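Local coordinates for protein MxaA (Stigmatella aurantiaca, PDB 4W4T) that forms the terminal reductase domain of a myxalamid polyketide–non-ribosomal peptide assembly line, binding NADPH and probably releasing the carrier-bound product by reduction to a primary alcohol, at residues 64-70 with 102-108; 191-197 with 375-379; 207-211 with 223-227; 254-258 with 410-415. One frame throughout, in Å; residues are numbered along the deposited sequence.

Contact 1 of 4, residues 64-70 with 102-108; sequences TGFLGAF and NLESYSL
The side-chain amide of Asn102 reaches the glycine-rich turn at Gly65, where ND2 donates to Gly65 O over 2.9 Å. The bond is nearly straight (N-H...O 170°) and lies in the amide plane; CG, anti to the backbone N (chi1 -172°), carries the group across to the turn. Gly65, the N-cap of its helix, offers the same oxygen to Ala69 N from the opposite face of the carbonyl plane, while ND2 also donates to Ala63 O. One side chain thus ties together two carbonyls of the TGxxGxxG loop, in which Thr64, Gly65, Phe66 and Leu67 bind NADPH. Next to it, Phe66 and Tyr106 form a T-shaped pair: the edge of Phe66 points at a face of Tyr106, with CD1 3.6 Å from CZ and the planes at 65°. Ser105 OG lies against the other face of Tyr106. The methyl of Ala69 touches Tyr106 CD2 at 3.7 Å and Leu103 CD1 at 3.8 Å. Leu108, whose N closes the Schellman motif with Ser107 as the C-prime residue, sets its CD1 over the centre of the Phe70 ring, 3.6 Å from the centroid. Helix 66-78 is thereby fastened at its start to the end of helix 92-105, while Phe66 and Phe70 also lean on Val287 of helix 287-298.

Contact 2 of 4, residues 191-197 with 375-379; sequences VSVLPLG and RMVVC
Val377 and Val191 turn one methyl each to the other, CG1 of Val377 lying 4.0 Å from CG2 of Val191, and the two side chains run at a slant to one another. The second branch of Val377, CG2, anti to the backbone N, reaches Leu194; that leucine comes across at about a right angle, its CD1 4.1 Å from CG2. Cys379 lies two residues further on, and its SG touches both Val191 CG1 and Leu194 CD1, at 3.7 Å each. Along this extended chain Cys379 points toward the 191-197 loop and Val377 reaches it with its two methyls, whereas Met376 (a selenomethionine) and Val378 point away. The 191-197 loop follows strand 185-188 of the Rossmann sheet and starts with a short 3-10 turn, closed by Leu194 N to Val191 O; Leu194 and Cys379 both also touch His309 of strand 307-310. At the exposed end Leu196 lies along the opposing backbone, with CD1 3.6 Å from Arg375 O and CD2 3.8 Å from Val377 N, and its CB meets that of Arg375, whose extended chain then leads the guanidinium away. Gly197, with positive phi, gives the one backbone bond between the segments, a weak one from its N to Met376 O at 3.4 Å.

Contact 3 of 4, residues 207-211 with 223-227; sequences PLEGP and WVAEK
Trp223 follows directly on Lys222 in helix 217-234, whose Tyr218 and Lys222 form the YxxxK pair of short-chain dehydrogenases and bind NADPH, and its indole meets Glu209 and Pro211 of the loop leading into that helix. NE1 donates to Glu209 O over 3.1 Å, close to the ring plane but bent at the hydrogen (147°). With CG anti to the backbone N (chi1 180°), the indole is sent outward from the helix to the loop. Pro211 lies over one face as a CH-pi partner, CB 4.0 Å from the centroid of the six-membered ring; the opposite face carries Lys227 CG, one helical turn on. The loop therefore folds back on the helix it precedes, and Met32 of helix 28-35 touches both Pro211 and Trp223. Leu208 CD1 touches Glu226 OE2 (3.5 Å) and the aliphatic Lys227 CD (3.8 Å). The carboxylate of Glu226 is engaged by Ser189, Arg243 and Arg230, which probably keeps it ionised beside this methyl group. Lys227 bends at chi2 and chi3, bringing NZ to a water at 2.8 Å that in turn donates to Leu208 O.

Contact 4 of 4, residues 254-258 with 410-415; sequences GAWNT and LVHRGF
Polar contacts converge on Trp256 O, which is gripped by the guanidinium of Arg413. NH1 donates over 2.7 Å with an N-H...O angle of 147°, and NH2 adds a weak bond of 3.2 Å to the same oxygen, so the carbonyl is held in a lopsided fork somewhat out of the guanidinium plane. A bend at chi3 (-90°) turns the end of the arginine to face the loop, and Arg413 NE, bonded to Ser409 OG, helps fix its rotation. The van der Waals contacts centre on Thr258. Its methyl CG2 lies 3.8 Å from Leu410 CD2 and 3.4 Å from Arg413 NH1, touching both. The CH-pi contact uses the same residue: Thr258 CB stands over one face of Phe415, 3.8 Å from the centroid and displaced toward CD1 and CE1. That ring also receives the cation of Lys267, whose NZ bonds to Phe415 O. Backbone bonds shape the second partner: Gly414 N to Val411 O and Phe415 N to Leu410 O make the Schellman motif at Gly414, which turns the chain just where a face of Phe415 meets Thr258. The contact thus fastens the end of helix 400-412, near the C-terminus, to the loop between strand 239-248 and helix 261-272; Trp256 packs on helix 261-272 and meets the rings of Tyr406 and Phe66.

In the fold
The four contacts fall into two touching pairs. Contacts 1 and 4 have centres about 13 Å apart and meet through packing: Tyr106 OH is 3.4 Å from Asn257 CB. Contacts 2 and 3, also about 13 Å between centres, join where Val193 packs on Leu208, Trp223 and Glu226. Contact 3 falls within the chain that contact 2 spans. Centres of different pairs lie about 27 to 35 Å apart. Contact 1 contributes directly to the NADPH site, though no cofactor is bound here; side chain to side chain, Trp256 of contact 4 is about 4 Å from the NADPH-binding Phe66, Val191 of contact 2 about 8 Å from Tyr218, and Trp223 of contact 3 about 9 Å from Tyr218.

Contact 1 of 4, residues 64-70 with 102-108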
loop_
_atom_site.group_PDB
_atom_site.type_symbol
_atom_site.label_atom_id
_atom_site.label_comp_id
_atom_site.label_asym_id
_atom_site.label_seq_id
_atom_site.Cartn_x
_atom_site.Cartn_y
_atom_site.Cartn_z
ATOM N N THR A 64 17.690 -16.985 2.537
ATOM C CA THR A 64 17.046 -16.614 1.278
ATOM C C THR A 64 16.851 -15.098 1.125
ATOM O O THR A 64 16.256 -14.646 0.147
ATOM C CB THR A 64 15.664 -17.306 1.099
ATOM O OG1 THR A 64 14.774 -16.894 2.141
ATOM C CG2 THR A 64 15.802 -18.837 1.134
ATOM N N GLY A 65 17.354 -14.322 2.083
ATOM C CA GLY A 65 17.252 -12.869 2.006
ATOM C C GLY A 65 18.553 -12.233 1.520
ATOM O O GLY A 65 19.464 -12.929 1.100
ATOM N N PHE A 66 18.637 -10.906 1.592
ATOM C CA PHE A 66 19.769 -10.170 1.016
ATOM C C PHE A 66 21.011 -10.299 1.897
ATOM O O PHE A 66 22.007 -10.894 1.477
ATOM C CB PHE A 66 19.370 -8.698 0.803
ATOM C CG PHE A 66 20.491 -7.816 0.310
ATOM C CD1 PHE A 66 21.194 -8.135 -0.846
ATOM C CD2 PHE A 66 20.811 -6.649 0.988
ATOM C CE1 PHE A 66 22.220 -7.310 -1.310
ATOM C CE2 PHE A 66 21.837 -5.825 0.537
ATOM C CZ PHE A 66 22.540 -6.159 -0.611
ATOM N N LEU A 67 20.960 -9.773 3.119
ATOM C CA LEU A 67 22.063 -9.975 4.067
ATOM C C LEU A 67 22.395 -11.456 4.246
ATOM O O LEU A 67 23.562 -11.841 4.297
ATOM C CB LEU A 67 21.733 -9.363 5.427
ATOM C CG LEU A 67 22.810 -9.540 6.508
ATOM C CD1 LEU A 67 24.157 -8.976 6.055
ATOM C CD2 LEU A 67 22.346 -8.860 7.777
ATOM N N GLY A 68 21.353 -12.283 4.333
ATOM C CA GLY A 68 21.538 -13.712 4.547
ATOM C C GLY A 68 22.409 -14.405 3.512
ATOM O O GLY A 68 23.180 -15.297 3.852
ATOM N N ALA A 69 22.281 -14.003 2.251
ATOM C CA ALA A 69 23.106 -14.563 1.181
ATOM C C ALA A 69 24.594 -14.325 1.446
ATOM O O ALA A 69 25.413 -15.229 1.320
ATOM C CB ALA A 69 22.705 -13.971 -0.162
ATOM N N PHE A 70 24.937 -13.096 1.820
ATOM C CA PHE A 70 26.328 -12.736 2.056
ATOM C C PHE A 70 26.842 -13.376 3.331
ATOM O O PHE A 70 27.972 -13.854 3.383
ATOM C CB PHE A 70 26.476 -11.205 2.091
ATOM C CG PHE A 70 26.202 -10.560 0.770
ATOM C CD1 PHE A 70 24.902 -10.288 0.370
ATOM C CD2 PHE A 70 27.243 -10.263 -0.094
ATOM C CE1 PHE A 70 24.641 -9.716 -0.859
ATOM C CE2 PHE A 70 27.000 -9.688 -1.325
ATOM C CZ PHE A 70 25.702 -9.406 -1.714
ATOM N N ASN A 102 19.256 -17.798 -4.672
ATOM C CA ASN A 102 19.438 -16.531 -3.968
ATOM C C ASN A 102 20.886 -16.080 -4.067
ATOM O O ASN A 102 21.159 -14.930 -4.403
ATOM C CB ASN A 102 19.024 -16.645 -2.496
ATOM C CG ASN A 102 19.009 -15.294 -1.784
ATOM O OD1 ASN A 102 18.465 -14.329 -2.298
ATOM N ND2 ASN A 102 19.601 -15.233 -0.594
ATOM N N LEU A 103 21.817 -16.990 -3.797
ATOM C CA LEU A 103 23.225 -16.622 -3.840
ATOM C C LEU A 103 23.657 -16.297 -5.269
ATOM O O LEU A 103 24.464 -15.387 -5.482
ATOM C CB LEU A 103 24.102 -17.720 -3.234
ATOM C CG LEU A 103 24.379 -17.522 -1.733
ATOM C CD1 LEU A 103 23.112 -17.706 -0.902
ATOM C CD2 LEU A 103 25.498 -18.422 -1.219
ATOM N N GLU A 104 23.097 -17.013 -6.243
ATOM C CA GLU A 104 23.410 -16.767 -7.651
ATOM C C GLU A 104 23.013 -15.348 -8.062
ATOM O O GLU A 104 23.705 -14.704 -8.846
ATOM C CB GLU A 104 22.714 -17.804 -8.549
ATOM C CG GLU A 104 23.453 -19.135 -8.653
ATOM C CD GLU A 104 22.685 -20.215 -9.421
ATOM O OE1 GLU A 104 21.480 -20.044 -9.712
ATOM O OE2 GLU A 104 23.308 -21.239 -9.749
ATOM N N SER A 105 21.912 -14.850 -7.506
ATOM C CA SER A 105 21.414 -13.533 -7.868
ATOM C C SER A 105 22.356 -12.411 -7.424
ATOM O O SER A 105 22.297 -11.308 -7.964
ATOM C CB SER A 105 20.021 -13.311 -7.280
ATOM O OG SER A 105 20.074 -13.210 -5.870
ATOM N N TYR A 106 23.229 -12.698 -6.460
ATOM C CA TYR A 106 24.189 -11.706 -5.972
ATOM C C TYR A 106 25.614 -12.075 -6.347
ATOM O O TYR A 106 26.568 -11.563 -5.766
ATOM C CB TYR A 106 24.064 -11.540 -4.454
ATOM C CG TYR A 106 22.665 -11.162 -4.046
ATOM C CD1 TYR A 106 22.083 -9.985 -4.512
ATOM C CD2 TYR A 106 21.913 -11.983 -3.220
ATOM C CE1 TYR A 106 20.792 -9.637 -4.161
ATOM C CE2 TYR A 106 20.625 -11.642 -2.859
ATOM C CZ TYR A 106 20.066 -10.470 -3.330
ATOM O OH TYR A 106 18.779 -10.129 -2.973
ATOM N N SER A 107 25.743 -12.971 -7.322
ATOM C CA SER A 107 27.043 -13.448 -7.788
ATOM C C SER A 107 27.903 -14.017 -6.672
ATOM O O SER A 107 29.119 -13.847 -6.677
ATOM C CB SER A 107 27.796 -12.318 -8.499
ATOM O OG SER A 107 27.042 -11.860 -9.600
ATOM N N LEU A 108 27.265 -14.708 -5.726
ATOM C CA LEU A 108 27.972 -15.315 -4.610
ATOM C C LEU A 108 28.123 -16.825 -4.748
ATOM O O LEU A 108 28.863 -17.441 -3.983
ATOM C CB LEU A 108 27.253 -15.018 -3.297
ATOM C CG LEU A 108 27.221 -13.562 -2.835
ATOM C CD1 LEU A 108 26.161 -13.395 -1.756
ATOM C CD2 LEU A 108 28.591 -13.146 -2.316
#

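Contact 2 of 4, residues 191-197 with 375-379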
loop_
_atom_site.group_PDB
_atom_site.type_symbol
_atom_site.label_atom_id
_atom_site.label_comp_id
_atom_site.label_asym_id
_atom_site.label_seq_id
_atom_site.Cartn_x
_atom_site.Cartn_y
_atom_site.Cartn_z
ATOM N N VAL A 191 19.246 -1.262 13.954
ATOM C CA VAL A 191 19.280 0.031 14.630
ATOM C C VAL A 191 17.865 0.573 14.810
ATOM O O VAL A 191 17.642 1.485 15.605
ATOM C CB VAL A 191 20.134 1.073 13.871
ATOM C CG1 VAL A 191 21.582 0.609 13.809
ATOM C CG2 VAL A 191 19.552 1.336 12.479
ATOM N N SER A 192 16.900 0.004 14.091
ATOM C CA SER A 192 15.512 0.470 14.232
ATOM C C SER A 192 14.854 0.084 15.561
ATOM O O SER A 192 13.694 0.449 15.807
ATOM C CB SER A 192 14.665 -0.037 13.070
ATOM O OG SER A 192 15.105 0.573 11.878
ATOM N N VAL A 193 15.563 -0.633 16.433
ATOM C CA VAL A 193 15.054 -0.811 17.791
ATOM C C VAL A 193 15.231 0.469 18.624
ATOM O O VAL A 193 14.741 0.549 19.758
ATOM C CB VAL A 193 15.733 -1.992 18.535
ATOM C CG1 VAL A 193 15.621 -3.257 17.715
ATOM C CG2 VAL A 193 17.201 -1.676 18.878
ATOM N N LEU A 194 15.929 1.449 18.050
ATOM C CA LEU A 194 16.232 2.728 18.715
ATOM C C LEU A 194 15.295 3.862 18.288
ATOM O O LEU A 194 14.833 3.901 17.142
ATOM C CB LEU A 194 17.680 3.149 18.419
ATOM C CG LEU A 194 18.799 2.162 18.745
ATOM C CD1 LEU A 194 20.148 2.689 18.207
ATOM C CD2 LEU A 194 18.880 1.902 20.243
ATOM N N PRO A 195 15.029 4.808 19.202
ATOM C CA PRO A 195 14.197 5.967 18.839
ATOM C C PRO A 195 14.870 6.848 17.793
ATOM O O PRO A 195 16.099 6.960 17.783
ATOM C CB PRO A 195 14.050 6.727 20.160
ATOM C CG PRO A 195 15.277 6.363 20.943
ATOM C CD PRO A 195 15.562 4.913 20.575
ATOM N N LEU A 196 14.059 7.457 16.929
ATOM C CA LEU A 196 14.529 8.362 15.895
ATOM C C LEU A 196 14.541 9.786 16.413
ATOM O O LEU A 196 13.826 10.100 17.359
ATOM C CB LEU A 196 13.623 8.291 14.669
ATOM C CG LEU A 196 13.296 6.911 14.101
ATOM C CD1 LEU A 196 12.198 7.056 13.057
ATOM C CD2 LEU A 196 14.549 6.292 13.502
ATOM N N GLY A 197 15.323 10.655 15.782
ATOM C CA GLY A 197 15.232 12.071 16.082
ATOM C C GLY A 197 16.189 12.598 17.144
ATOM O O GLY A 197 16.210 13.800 17.413
ATOM N N ARG A 375 12.718 11.872 10.393
ATOM C CA ARG A 375 13.663 11.640 11.476
ATOM C C ARG A 375 14.411 10.348 11.210
ATOM O O ARG A 375 13.802 9.344 10.848
ATOM C CB ARG A 375 12.952 11.526 12.832
ATOM C CG ARG A 375 11.916 12.604 13.121
ATOM C CD ARG A 375 10.847 12.087 14.089
ATOM N NE ARG A 375 9.933 13.154 14.494
ATOM C CZ ARG A 375 8.894 12.989 15.303
ATOM N NH1 ARG A 375 8.629 11.791 15.811
ATOM N NH2 ARG A 375 8.122 14.025 15.608
HETATM N N MSE A 376 15.722 10.364 11.413
HETATM C CA MSE A 376 16.506 9.136 11.313
HETATM C C MSE A 376 17.379 8.969 12.553
HETATM O O MSE A 376 17.513 9.898 13.351
HETATM C CB MSE A 376 17.339 9.151 10.038
HETATM C CG MSE A 376 16.452 9.211 8.808
HETATM SE SE MSE A 376 17.474 9.174 7.165
HETATM C CE MSE A 376 16.125 9.922 5.952
ATOM N N VAL A 377 17.935 7.779 12.740
ATOM C CA VAL A 377 18.759 7.539 13.911
ATOM C C VAL A 377 20.238 7.687 13.574
ATOM O O VAL A 377 20.679 7.341 12.484
ATOM C CB VAL A 377 18.493 6.134 14.514
ATOM C CG1 VAL A 377 18.736 5.067 13.491
ATOM C CG2 VAL A 377 19.359 5.911 15.736
ATOM N N VAL A 378 20.989 8.237 14.514
ATOM C CA VAL A 378 22.432 8.331 14.393
ATOM C C VAL A 378 23.044 7.471 15.482
ATOM O O VAL A 378 22.676 7.611 16.644
ATOM C CB VAL A 378 22.911 9.786 14.520
ATOM C CG1 VAL A 378 24.411 9.881 14.304
ATOM C CG2 VAL A 378 22.167 10.651 13.539
ATOM N N CYS A 379 23.959 6.580 15.096
ATOM C CA CYS A 379 24.536 5.577 15.995
ATOM C C CYS A 379 26.034 5.717 16.136
ATOM O O CYS A 379 26.734 5.964 15.151
ATOM C CB CYS A 379 24.244 4.160 15.491
ATOM S SG CYS A 379 22.523 3.782 15.568
#

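Contact 3 of 4, residues 207-211 with 223-227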
loop_
_atom_site.group_PDB
_atom_site.type_symbol
_atom_site.label_atom_id
_atom_site.label_comp_id
_atom_site.label_asym_id
_atom_site.label_seq_id
_atom_site.Cartn_x
_atom_site.Cartn_y
_atom_site.Cartn_z
ATOM N N PRO A 207 21.293 1.188 27.332
ATOM C CA PRO A 207 20.109 0.349 27.537
ATOM C C PRO A 207 18.956 0.761 26.627
ATOM O O PRO A 207 18.848 1.942 26.261
ATOM C CB PRO A 207 19.752 0.597 29.007
ATOM C CG PRO A 207 21.026 1.016 29.637
ATOM C CD PRO A 207 21.757 1.800 28.590
ATOM N N LEU A 208 18.116 -0.199 26.251
ATOM C CA LEU A 208 16.932 0.103 25.466
ATOM C C LEU A 208 15.955 0.916 26.285
ATOM O O LEU A 208 15.747 0.638 27.469
ATOM C CB LEU A 208 16.238 -1.174 24.984
ATOM C CG LEU A 208 16.891 -1.985 23.871
ATOM C CD1 LEU A 208 16.121 -3.287 23.700
ATOM C CD2 LEU A 208 16.908 -1.191 22.581
ATOM N N GLU A 209 15.356 1.912 25.643
ATOM C CA GLU A 209 14.255 2.661 26.232
ATOM C C GLU A 209 12.964 1.876 26.160
ATOM O O GLU A 209 12.921 0.763 25.629
ATOM C CB GLU A 209 14.067 4.002 25.521
ATOM C CG GLU A 209 15.176 4.991 25.750
ATOM C CD GLU A 209 14.951 6.280 24.983
ATOM O OE1 GLU A 209 13.797 6.550 24.590
ATOM O OE2 GLU A 209 15.936 7.005 24.749
ATOM N N GLY A 210 11.899 2.473 26.680
ATOM C CA GLY A 210 10.593 1.846 26.652
ATOM C C GLY A 210 10.007 1.781 25.252
ATOM O O GLY A 210 10.486 2.457 24.333
ATOM N N PRO A 211 8.950 0.978 25.085
ATOM C CA PRO A 211 8.388 0.666 23.770
ATOM C C PRO A 211 7.683 1.845 23.100
ATOM O O PRO A 211 7.559 1.840 21.876
ATOM C CB PRO A 211 7.397 -0.460 24.077
ATOM C CG PRO A 211 7.016 -0.255 25.487
ATOM C CD PRO A 211 8.258 0.252 26.163
ATOM N N TRP A 223 12.150 -4.568 18.473
ATOM C CA TRP A 223 12.392 -4.173 19.856
ATOM C C TRP A 223 12.032 -5.336 20.794
ATOM O O TRP A 223 12.805 -5.717 21.674
ATOM C CB TRP A 223 11.572 -2.933 20.199
ATOM C CG TRP A 223 11.724 -2.427 21.595
ATOM C CD1 TRP A 223 12.584 -1.458 22.031
ATOM C CD2 TRP A 223 10.966 -2.838 22.742
ATOM N NE1 TRP A 223 12.416 -1.249 23.386
ATOM C CE2 TRP A 223 11.426 -2.080 23.842
ATOM C CE3 TRP A 223 9.944 -3.773 22.945
ATOM C CZ2 TRP A 223 10.902 -2.235 25.128
ATOM C CZ3 TRP A 223 9.416 -3.920 24.221
ATOM C CH2 TRP A 223 9.902 -3.158 25.297
ATOM N N VAL A 224 10.846 -5.893 20.605
ATOM C CA VAL A 224 10.419 -7.016 21.427
ATOM C C VAL A 224 11.386 -8.206 21.282
ATOM O O VAL A 224 11.794 -8.823 22.280
ATOM C CB VAL A 224 8.980 -7.437 21.057
ATOM C CG1 VAL A 224 8.558 -8.664 21.833
ATOM C CG2 VAL A 224 8.025 -6.286 21.335
ATOM N N ALA A 225 11.744 -8.541 20.042
ATOM C CA ALA A 225 12.681 -9.641 19.806
ATOM C C ALA A 225 13.997 -9.426 20.559
ATOM O O ALA A 225 14.510 -10.348 21.211
ATOM C CB ALA A 225 12.946 -9.810 18.315
ATOM N N GLU A 226 14.535 -8.211 20.498
ATOM C CA GLU A 226 15.817 -7.977 21.160
ATOM C C GLU A 226 15.669 -8.059 22.675
ATOM O O GLU A 226 16.580 -8.530 23.350
ATOM C CB GLU A 226 16.418 -6.624 20.750
ATOM C CG GLU A 226 17.951 -6.628 20.792
ATOM C CD GLU A 226 18.521 -5.234 20.660
ATOM O OE1 GLU A 226 18.778 -4.807 19.521
ATOM O OE2 GLU A 226 18.693 -4.572 21.700
ATOM N N LYS A 227 14.528 -7.632 23.210
ATOM C CA LYS A 227 14.252 -7.818 24.645
ATOM C C LYS A 227 14.301 -9.297 25.037
ATOM O O LYS A 227 14.881 -9.656 26.068
ATOM C CB LYS A 227 12.895 -7.228 25.025
ATOM C CG LYS A 227 12.823 -5.711 24.898
ATOM C CD LYS A 227 13.585 -5.026 26.010
ATOM C CE LYS A 227 12.736 -4.907 27.260
ATOM N NZ LYS A 227 13.493 -4.169 28.317
HETATM O O HOH W 1 13.335 -1.357 27.983
#

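Contact 4 of 4, residues 254-258 with 410-415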
loop_
_atom_site.group_PDB
_atom_site.type_symbol
_atom_site.label_atom_id
_atom_site.label_comp_id
_atom_site.label_asym_id
_atom_site.label_seq_id
_atom_site.Cartn_x
_atom_site.Cartn_y
_atom_site.Cartn_z
ATOM N N GLY A 254 28.376 -4.183 -6.518
ATOM C CA GLY A 254 27.139 -3.428 -6.581
ATOM C C GLY A 254 25.900 -4.272 -6.337
ATOM O O GLY A 254 24.776 -3.782 -6.479
ATOM N N ALA A 255 26.094 -5.541 -5.988
ATOM C CA ALA A 255 24.960 -6.449 -5.773
ATOM C C ALA A 255 24.008 -5.843 -4.760
ATOM O O ALA A 255 24.409 -5.474 -3.662
ATOM C CB ALA A 255 25.431 -7.811 -5.309
ATOM N N TRP A 256 22.750 -5.714 -5.151
ATOM C CA TRP A 256 21.778 -5.024 -4.321
ATOM C C TRP A 256 20.382 -5.411 -4.729
ATOM O O TRP A 256 19.993 -5.283 -5.886
ATOM C CB TRP A 256 21.945 -3.514 -4.436
ATOM C CG TRP A 256 21.367 -2.698 -3.316
ATOM C CD1 TRP A 256 20.625 -3.132 -2.252
ATOM C CD2 TRP A 256 21.489 -1.281 -3.170
ATOM N NE1 TRP A 256 20.286 -2.065 -1.449
ATOM C CE2 TRP A 256 20.807 -0.918 -1.990
ATOM C CE3 TRP A 256 22.122 -0.285 -3.919
ATOM C CZ2 TRP A 256 20.735 0.406 -1.547
ATOM C CZ3 TRP A 256 22.055 1.022 -3.480
ATOM C CH2 TRP A 256 21.361 1.356 -2.302
ATOM N N ASN A 257 19.629 -5.891 -3.758
ATOM C CA ASN A 257 18.246 -6.271 -3.959
ATOM C C ASN A 257 17.364 -5.069 -4.361
ATOM O O ASN A 257 17.169 -4.169 -3.559
ATOM C CB ASN A 257 17.761 -6.926 -2.668
ATOM C CG ASN A 257 16.293 -7.011 -2.596
ATOM O OD1 ASN A 257 15.641 -7.507 -3.513
ATOM N ND2 ASN A 257 15.735 -6.494 -1.515
ATOM N N THR A 258 16.831 -5.051 -5.585
ATOM C CA THR A 258 16.181 -3.825 -6.110
ATOM C C THR A 258 14.786 -3.501 -5.572
ATOM O O THR A 258 14.274 -2.418 -5.816
ATOM C CB THR A 258 16.053 -3.852 -7.652
ATOM O OG1 THR A 258 15.184 -4.916 -8.057
ATOM C CG2 THR A 258 17.421 -3.992 -8.325
ATOM N N LEU A 410 22.651 -1.241 -11.135
ATOM C CA LEU A 410 21.228 -1.046 -11.354
ATOM C C LEU A 410 20.903 -0.826 -12.822
ATOM O O LEU A 410 19.871 -1.292 -13.302
ATOM C CB LEU A 410 20.707 0.130 -10.523
ATOM C CG LEU A 410 20.854 -0.096 -9.018
ATOM C CD1 LEU A 410 20.468 1.156 -8.252
ATOM C CD2 LEU A 410 20.008 -1.287 -8.588
ATOM N N VAL A 411 21.773 -0.108 -13.534
ATOM C CA VAL A 411 21.585 0.080 -14.971
ATOM C C VAL A 411 21.766 -1.255 -15.693
ATOM O O VAL A 411 20.949 -1.624 -16.537
ATOM C CB VAL A 411 22.558 1.134 -15.560
ATOM C CG1 VAL A 411 22.515 1.117 -17.082
ATOM C CG2 VAL A 411 22.211 2.511 -15.054
ATOM N N HIS A 412 22.816 -1.990 -15.340
ATOM C CA HIS A 412 23.141 -3.241 -16.015
ATOM C C HIS A 412 22.013 -4.257 -15.851
ATOM O O HIS A 412 21.730 -5.045 -16.757
ATOM C CB HIS A 412 24.448 -3.816 -15.477
ATOM C CG HIS A 412 24.821 -5.136 -16.076
ATOM N ND1 HIS A 412 25.301 -5.263 -17.365
ATOM C CD2 HIS A 412 24.790 -6.391 -15.564
ATOM C CE1 HIS A 412 25.548 -6.534 -17.619
ATOM N NE2 HIS A 412 25.248 -7.241 -16.540
ATOM N N ARG A 413 21.360 -4.216 -14.695
ATOM C CA ARG A 413 20.286 -5.151 -14.393
ATOM C C ARG A 413 18.930 -4.638 -14.846
ATOM O O ARG A 413 17.912 -5.279 -14.625
ATOM C CB ARG A 413 20.274 -5.456 -12.898
ATOM C CG ARG A 413 21.513 -6.200 -12.448
ATOM C CD ARG A 413 21.422 -6.610 -10.997
ATOM N NE ARG A 413 21.956 -5.575 -10.122
ATOM C CZ ARG A 413 21.392 -5.196 -8.981
ATOM N NH1 ARG A 413 20.254 -5.766 -8.574
ATOM N NH2 ARG A 413 21.971 -4.249 -8.247
ATOM N N GLY A 414 18.912 -3.477 -15.486
ATOM C CA GLY A 414 17.695 -2.989 -16.109
ATOM C C GLY A 414 16.739 -2.301 -15.152
ATOM O O GLY A 414 15.616 -1.976 -15.520
ATOM N N PHE A 415 17.187 -2.073 -13.922
ATOM C CA PHE A 415 16.362 -1.386 -12.929
ATOM C C PHE A 415 16.292 0.122 -13.225
ATOM O O PHE A 415 15.250 0.758 -13.048
ATOM C CB PHE A 415 16.914 -1.655 -11.529
ATOM C CG PHE A 415 16.092 -1.066 -10.426
ATOM C CD1 PHE A 415 14.870 -1.621 -10.080
ATOM C CD2 PHE A 415 16.547 0.034 -9.717
ATOM C CE1 PHE A 415 14.113 -1.079 -9.059
ATOM C CE2 PHE A 415 15.796 0.574 -8.696
ATOM C CZ PHE A 415 14.573 0.014 -8.367
#